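Side-chain contact in protein MJ1225 (Methanocaldococcus jannaschii, PDB 3KH5), which binds AMP and ADP through its CBS domains and is probably an archaeal homolog of the gamma subunit of AMP-activated protein kinase: residues A[240-245]-A[273-278]. Numbering follows the deposited sequence.
Sequences DKLKKI and KDVLKY. With ADP (adenosine-5'-diphosphate), chain E.
Leu-242, in the first turn of helix 242-252, faces Val-275 near the chain's C-terminal end, their CA atoms 7.2 Å apart, and no hydrogen bond links the two segments. Both leucine methyls cross to the other segment: CD1 lies 3.9 Å from Val-275 CG2, while CD2 stands 3.6 Å from Tyr-278 CD1 and nearly as close to its CB and CG, meeting the ring obliquely. Leu-242 extends with CG anti to the backbone N (chi1 178°), and chi2 of 63° turns one methyl to each partner. Val-275 also packs on Ala-246 and Met-249, further along helix 242-252, and Tyr-278 OH is hydrogen-bonded to Asp-145 N. One residue before the valine, Asp-274 serves the nucleotide: ADP O3' donates to its OD1 at 2.6 Å and ADP O2' to its OD2 at 2.5 Å, a two-pronged grip on the ribose diol. Lys-277 NZ adds a salt bridge to Asp-274 OD1 at 2.9 Å, and Thr-271 N binds OD2. An alanine at Asp-274 would probably leave O2' and O3' without these acceptors and Lys-277 without this charge partner. Thr-271, whose OG1 also bonds ADP, and Asp-274 match the Thr/Ser-x-x-Asp ribose-phosphate motif of nucleotide-binding CBS domains.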
loop_
_atom_site.group_PDB
_atom_site.type_symbol
_atom_site.label_atom_id
_atom_site.label_comp_id
_atom_site.label_asym_id
_atom_site.label_seq_id
_atom_site.Cartn_x
_atom_site.Cartn_y
_atom_site.Cartn_z
ATOM N N ASP A 240 -3.950 0.347 24.844
ATOM C CA ASP A 240 -3.377 -0.906 24.322
ATOM C C ASP A 240 -1.858 -0.848 24.304
ATOM O O ASP A 240 -1.273 0.215 24.091
ATOM C CB ASP A 240 -3.855 -1.192 22.895
ATOM C CG ASP A 240 -5.326 -1.546 22.822
ATOM O OD1 ASP A 240 -5.942 -1.830 23.871
ATOM O OD2 ASP A 240 -5.868 -1.548 21.697
ATOM N N LYS A 241 -1.223 -2.002 24.500
ATOM C CA LYS A 241 0.234 -2.081 24.482
ATOM C C LYS A 241 0.753 -2.031 23.053
ATOM O O LYS A 241 0.171 -2.647 22.154
ATOM C CB LYS A 241 0.730 -3.348 25.193
ATOM C CG LYS A 241 0.372 -3.445 26.684
ATOM C CD LYS A 241 0.659 -2.147 27.448
ATOM C CE LYS A 241 0.740 -2.355 28.970
ATOM N NZ LYS A 241 -0.389 -3.327 29.464
ATOM N N LEU A 242 1.843 -1.293 22.852
ATOM C CA LEU A 242 2.437 -1.141 21.528
ATOM C C LEU A 242 2.863 -2.490 20.978
ATOM O O LEU A 242 2.675 -2.766 19.791
ATOM C CB LEU A 242 3.635 -0.185 21.555
ATOM C CG LEU A 242 4.358 0.016 20.214
ATOM C CD1 LEU A 242 3.443 0.665 19.171
ATOM C CD2 LEU A 242 5.625 0.833 20.394
ATOM N N LYS A 243 3.432 -3.325 21.847
ATOM C CA LYS A 243 3.897 -4.649 21.443
ATOM C C LYS A 243 2.754 -5.553 20.987
ATOM O O LYS A 243 2.918 -6.298 20.022
ATOM C CB LYS A 243 4.729 -5.329 22.542
ATOM C CG LYS A 243 5.311 -6.688 22.123
ATOM C CD LYS A 243 6.423 -7.160 23.055
ATOM C CE LYS A 243 6.580 -8.691 22.945
ATOM N NZ LYS A 243 7.637 -9.198 23.864
ATOM N N LYS A 244 1.611 -5.496 21.669
ATOM C CA LYS A 244 0.441 -6.273 21.252
ATOM C C LYS A 244 -0.007 -5.849 19.853
ATOM O O LYS A 244 -0.201 -6.695 18.973
ATOM C CB LYS A 244 -0.704 -6.136 22.266
ATOM C CG LYS A 244 -2.089 -6.505 21.707
ATOM C CD LYS A 244 -3.182 -6.262 22.744
ATOM C CE LYS A 244 -4.553 -6.154 22.076
ATOM N NZ LYS A 244 -5.038 -7.464 21.553
ATOM N N ILE A 245 -0.152 -4.538 19.658
ATOM C CA ILE A 245 -0.554 -3.986 18.364
ATOM C C ILE A 245 0.442 -4.342 17.252
ATOM O O ILE A 245 0.033 -4.866 16.206
ATOM C CB ILE A 245 -0.839 -2.458 18.448
ATOM C CG1 ILE A 245 -2.040 -2.181 19.366
ATOM C CG2 ILE A 245 -1.057 -1.851 17.061
ATOM C CD1 ILE A 245 -3.290 -3.034 19.096
ATOM N N LYS A 273 4.298 2.416 10.291
ATOM C CA LYS A 273 5.251 3.526 10.349
ATOM C C LYS A 273 5.260 4.153 11.740
ATOM O O LYS A 273 6.323 4.495 12.261
ATOM C CB LYS A 273 4.976 4.595 9.286
ATOM C CG LYS A 273 6.172 5.535 9.055
ATOM C CD LYS A 273 5.869 6.661 8.069
ATOM C CE LYS A 273 5.465 6.137 6.692
ATOM N NZ LYS A 273 6.496 5.254 6.080
ATOM N N ASP A 274 4.075 4.288 12.335
ATOM C CA ASP A 274 3.934 4.810 13.696
ATOM C C ASP A 274 4.601 3.926 14.737
ATOM O O ASP A 274 5.211 4.430 15.681
ATOM C CB ASP A 274 2.463 4.939 14.076
ATOM C CG ASP A 274 1.735 5.956 13.240
ATOM O OD1 ASP A 274 2.319 7.022 12.951
ATOM O OD2 ASP A 274 0.570 5.687 12.884
ATOM N N VAL A 275 4.440 2.611 14.583
ATOM C CA VAL A 275 5.094 1.636 15.456
ATOM C C VAL A 275 6.601 1.850 15.428
ATOM O O VAL A 275 7.252 1.851 16.474
ATOM C CB VAL A 275 4.753 0.168 15.063
ATOM C CG1 VAL A 275 5.617 -0.830 15.834
ATOM C CG2 VAL A 275 3.282 -0.120 15.305
ATOM N N LEU A 276 7.147 2.056 14.232
ATOM C CA LEU A 276 8.582 2.248 14.083
ATOM C C LEU A 276 9.110 3.530 14.733
ATOM O O LEU A 276 10.320 3.671 14.917
ATOM C CB LEU A 276 9.006 2.160 12.611
ATOM C CG LEU A 276 9.086 0.786 11.930
ATOM C CD1 LEU A 276 9.471 0.973 10.471
ATOM C CD2 LEU A 276 10.082 -0.137 12.625
ATOM N N LYS A 277 8.219 4.453 15.099
ATOM C CA LYS A 277 8.641 5.664 15.814
ATOM C C LYS A 277 9.140 5.355 17.230
ATOM O O LYS A 277 9.812 6.188 17.847
ATOM C CB LYS A 277 7.527 6.709 15.852
ATOM C CG LYS A 277 7.180 7.307 14.500
ATOM C CD LYS A 277 5.855 8.045 14.593
ATOM C CE LYS A 277 5.435 8.631 13.256
ATOM N NZ LYS A 277 4.094 9.286 13.343
ATOM N N TYR A 278 8.808 4.159 17.732
ATOM C CA TYR A 278 9.378 3.641 18.982
ATOM C C TYR A 278 10.900 3.590 18.900
ATOM O O TYR A 278 11.583 3.886 19.880
ATOM C CB TYR A 278 8.828 2.245 19.320
ATOM C CG TYR A 278 9.291 1.685 20.660
ATOM C CD1 TYR A 278 8.680 2.079 21.850
ATOM C CD2 TYR A 278 10.332 0.756 20.737
ATOM C CE1 TYR A 278 9.096 1.574 23.078
ATOM C CE2 TYR A 278 10.755 0.242 21.966
ATOM C CZ TYR A 278 10.128 0.656 23.131
ATOM O OH TYR A 278 10.533 0.159 24.348
HETATM P PB ADP E . -0.885 3.745 5.069
HETATM O O1B ADP E . -0.531 2.319 5.289
HETATM O O2B ADP E . -2.510 4.009 5.166
HETATM O O3B ADP E . -0.447 4.312 3.617
HETATM P PA ADP E . 1.333 5.067 6.345
HETATM O O1A ADP E . 2.161 4.128 7.140
HETATM O O2A ADP E . 1.903 5.366 4.867
HETATM O O3A ADP E . -0.223 4.642 6.213
HETATM O "O5'" ADP E . 1.103 6.432 7.130
HETATM C "C5'" ADP E . 2.131 7.409 7.376
HETATM C "C4'" ADP E . 1.584 8.335 8.496
HETATM O "O4'" ADP E . 0.260 8.803 8.078
HETATM C "C3'" ADP E . 1.395 7.596 9.833
HETATM O "O3'" ADP E . 1.671 8.491 10.916
HETATM C "C2'" ADP E . -0.087 7.205 9.828
HETATM O "O2'" ADP E . -0.619 7.130 11.161
HETATM C "C1'" ADP E . -0.738 8.352 9.038
HETATM N N9 ADP E . -1.994 7.879 8.355
HETATM C C8 ADP E . -2.176 6.727 7.699
HETATM N N7 ADP E . -3.428 6.660 7.240
HETATM C C5 ADP E . -4.055 7.769 7.603
HETATM C C6 ADP E . -5.348 8.251 7.414
HETATM N N6 ADP E . -6.252 7.541 6.740
HETATM N N1 ADP E . -5.665 9.452 7.925
HETATM C C2 ADP E . -4.770 10.166 8.601
HETATM N N3 ADP E . -3.530 9.732 8.795
HETATM C C4 ADP E . -3.144 8.542 8.310
#